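Local structure of O-methyltransferase (Coxiella burnetii, 3TR6) at residues L58-M63 and A85-G90. The protein probably transfers methyl groups from S-adenosylmethionine to hydroxyl groups of acceptor substrates that remain to be defined. Residues are numbered along the deposited sequence; the frame is centred on the assembly and turned at random.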
ATOM      1  N   LEU A  58      -1.464   7.423   4.837  1.00 28.59           N
ATOM      2  CA  LEU A  58      -2.690   6.724   4.476  1.00 29.95           C
ATOM      3  C   LEU A  58      -2.882   5.474   5.332  1.00 29.20           C
ATOM      4  O   LEU A  58      -4.006   5.136   5.698  1.00 30.54           O
ATOM      5  CB  LEU A  58      -2.698   6.360   2.988  1.00 26.48           C
ATOM      6  CG  LEU A  58      -4.027   5.833   2.425  1.00 31.34           C
ATOM      7  CD1 LEU A  58      -5.097   6.919   2.410  1.00 28.33           C
ATOM      8  CD2 LEU A  58      -3.840   5.263   1.032  1.00 27.97           C
ATOM      9  N   LEU A  59      -1.783   4.800   5.657  1.00 25.22           N
ATOM     10  CA  LEU A  59      -1.840   3.600   6.486  1.00 26.93           C
ATOM     11  C   LEU A  59      -2.268   3.906   7.918  1.00 28.80           C
ATOM     12  O   LEU A  59      -3.030   3.151   8.520  1.00 31.00           O
ATOM     13  CB  LEU A  59      -0.489   2.885   6.484  1.00 28.38           C
ATOM     14  CG  LEU A  59      -0.076   2.265   5.151  1.00 24.74           C
ATOM     15  CD1 LEU A  59       1.305   1.642   5.260  1.00 25.90           C
ATOM     16  CD2 LEU A  59      -1.098   1.241   4.709  1.00 16.90           C
ATOM     17  N   VAL A  60      -1.767   5.009   8.461  1.00 27.01           N
ATOM     18  CA  VAL A  60      -2.179   5.461   9.785  1.00 27.79           C
ATOM     19  C   VAL A  60      -3.693   5.669   9.827  1.00 36.12           C
ATOM     20  O   VAL A  60      -4.359   5.290  10.790  1.00 39.21           O
ATOM     21  CB  VAL A  60      -1.465   6.773  10.188  1.00 29.29           C
ATOM     22  CG1 VAL A  60      -2.139   7.401  11.406  1.00 28.85           C
ATOM     23  CG2 VAL A  60       0.010   6.522  10.458  1.00 23.33           C
ATOM     24  N   LYS A  61      -4.235   6.266   8.771  1.00 30.85           N
ATOM     25  CA  LYS A  61      -5.666   6.528   8.706  1.00 32.64           C
ATOM     26  C   LYS A  61      -6.493   5.251   8.545  1.00 37.49           C
ATOM     27  O   LYS A  61      -7.537   5.099   9.181  1.00 39.36           O
ATOM     28  CB  LYS A  61      -5.980   7.527   7.589  1.00 34.66           C
ATOM     29  CG  LYS A  61      -5.519   8.948   7.891  1.00 37.28           C
ATOM     30  CD  LYS A  61      -5.794   9.882   6.725  1.00 37.30           C
ATOM     31  CE  LYS A  61      -6.128  11.291   7.204  1.00 42.51           C
ATOM     32  NZ  LYS A  61      -4.994  12.240   7.027  1.00 48.55           N
ATOM     33  N   LEU A  62      -6.027   4.333   7.704  1.00 32.82           N
ATOM     34  CA  LEU A  62      -6.754   3.089   7.466  1.00 33.29           C
ATOM     35  C   LEU A  62      -6.825   2.226   8.720  1.00 36.63           C
ATOM     36  O   LEU A  62      -7.858   1.627   9.021  1.00 37.02           O
ATOM     37  CB  LEU A  62      -6.122   2.301   6.319  1.00 32.96           C
ATOM     38  CG  LEU A  62      -6.468   2.763   4.904  1.00 32.50           C
ATOM     39  CD1 LEU A  62      -5.580   2.067   3.891  1.00 31.83           C
ATOM     40  CD2 LEU A  62      -7.935   2.515   4.601  1.00 29.67           C
HETATM   41  N   MSE A  63      -5.720   2.167   9.453  1.00 38.33           N
HETATM   42  CA  MSE A  63      -5.668   1.368  10.668  1.00 38.69           C
HETATM   43  C   MSE A  63      -6.229   2.141  11.842  1.00 36.24           C
HETATM   44  O   MSE A  63      -6.509   1.565  12.892  1.00 40.04           O
HETATM   45  CB  MSE A  63      -4.233   0.960  10.979  1.00 31.79           C
HETATM   46  CG  MSE A  63      -3.554   0.242   9.847  1.00 32.23           C
HETATM   47 SE   MSE A  63      -1.731  -0.209  10.309  1.00 40.51          SE
HETATM   48  CE  MSE A  63      -2.068  -1.607  11.628  1.00 33.95           C
ATOM     49  N   ALA A  85      -1.573  12.500  10.348  1.00 32.72           N
ATOM     50  CA  ALA A  85      -2.646  11.565  10.027  1.00 32.62           C
ATOM     51  C   ALA A  85      -3.231  10.919  11.279  1.00 34.08           C
ATOM     52  O   ALA A  85      -4.296  10.300  11.228  1.00 35.08           O
ATOM     53  CB  ALA A  85      -2.150  10.501   9.056  1.00 32.75           C
ATOM     54  N   LEU A  86      -2.530  11.073  12.398  1.00 33.12           N
ATOM     55  CA  LEU A  86      -2.965  10.524  13.677  1.00 30.91           C
ATOM     56  C   LEU A  86      -4.367  10.974  14.053  1.00 34.45           C
ATOM     57  O   LEU A  86      -4.719  12.139  13.875  1.00 40.89           O
ATOM     58  CB  LEU A  86      -2.001  10.940  14.786  1.00 33.89           C
ATOM     59  CG  LEU A  86      -0.685  10.180  14.939  1.00 32.45           C
ATOM     60  CD1 LEU A  86       0.193  10.869  15.972  1.00 30.15           C
ATOM     61  CD2 LEU A  86      -0.937   8.726  15.323  1.00 28.61           C
ATOM     62  N   PRO A  87      -5.177  10.043  14.579  1.00 43.23           N
ATOM     63  CA  PRO A  87      -6.477  10.416  15.143  1.00 45.23           C
ATOM     64  C   PRO A  87      -6.282  11.259  16.402  1.00 43.85           C
ATOM     65  O   PRO A  87      -5.164  11.313  16.919  1.00 42.19           O
ATOM     66  CB  PRO A  87      -7.121   9.065  15.474  1.00 43.20           C
ATOM     67  CG  PRO A  87      -5.989   8.101  15.557  1.00 40.52           C
ATOM     68  CD  PRO A  87      -4.959   8.587  14.592  1.00 37.15           C
ATOM     69  N   LYS A  88      -7.343  11.902  16.881  1.00 48.81           N
ATOM     70  CA  LYS A  88      -7.234  12.879  17.969  1.00 50.76           C
ATOM     71  C   LYS A  88      -6.470  12.358  19.186  1.00 50.50           C
ATOM     72  O   LYS A  88      -5.755  13.112  19.847  1.00 45.87           O
ATOM     73  CB  LYS A  88      -8.617  13.377  18.399  1.00 57.09           C
ATOM     74  CG  LYS A  88      -9.473  12.325  19.092  1.00 68.68           C
ATOM     75  CD  LYS A  88     -10.681  12.951  19.781  1.00 74.85           C
ATOM     76  CE  LYS A  88     -10.256  13.912  20.886  1.00 77.21           C
ATOM     77  NZ  LYS A  88     -11.424  14.466  21.630  1.00 84.58           N
ATOM     78  N   ASP A  89      -6.620  11.070  19.473  1.00 49.17           N
ATOM     79  CA  ASP A  89      -6.026  10.473  20.665  1.00 43.11           C
ATOM     80  C   ASP A  89      -4.781   9.650  20.348  1.00 46.26           C
ATOM     81  O   ASP A  89      -4.337   8.844  21.165  1.00 46.78           O
ATOM     82  CB  ASP A  89      -7.058   9.604  21.392  1.00 50.40           C
ATOM     83  CG  ASP A  89      -7.658   8.526  20.492  1.00 60.33           C
ATOM     84  OD1 ASP A  89      -8.028   8.841  19.336  1.00 51.57           O
ATOM     85  OD2 ASP A  89      -7.759   7.360  20.937  1.00 48.05           O
ATOM     86  N   GLY A  90      -4.223   9.851  19.160  1.00 45.86           N
ATOM     87  CA  GLY A  90      -3.055   9.100  18.739  1.00 41.31           C
ATOM     88  C   GLY A  90      -1.757   9.769  19.143  1.00 36.39           C
ATOM     89  O   GLY A  90      -1.689  10.991  19.266  1.00 41.42           O
TER
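V60 and K61 meet A85 in a small apolar contact, in which the last turns of helix 50-63 pack against the loop that leads from helix 77-83 to strand 91-96 of the Rossmann-like methyltransferase fold. It buries 199 Å² in all, and no hydrogen bond crosses it. The backbones come closest at K61 and A85, whose CA atoms are 6.0 Å apart. The A85 methyl faces the helix and touches both residues: its CB lies 3.9 Å from V60 CG1 and 3.9 Å from K61 CG. V60 does most of the touching through one branch. With CG1 anti to the backbone N (chi1 167°), this methyl reaches over the A85-L86 peptide, 3.6 Å from A85 O and close to L86 N. Farther along the loop the same methyl brushes L86 CD2 at 4.3 Å and also P87 CD, so a single methyl group spans three consecutive loop residues. K61, next along the helix, meets the same A85 methyl from a direction roughly at right angles to that of V60. Its chain leaves the helix extended, then bends at chi3 and chi4, which brings NZ back to 3.9 Å from A85 CB; the ammonium group thus lies beside an apolar methyl, and a weak, long ion pair links it to D208 of the second subunit. From P87 the loop turns away through a type I beta turn to G90, closed by the hydrogen bond from G90 N to P87 O, and enters strand 91-96. On other faces of helix 50-63, L59 and M63 rest on L169 of strand 168-173, while L58 packs on I210, and L62 on M63, of the second subunit, placing the helix between the loop, the central sheet and the partner chain.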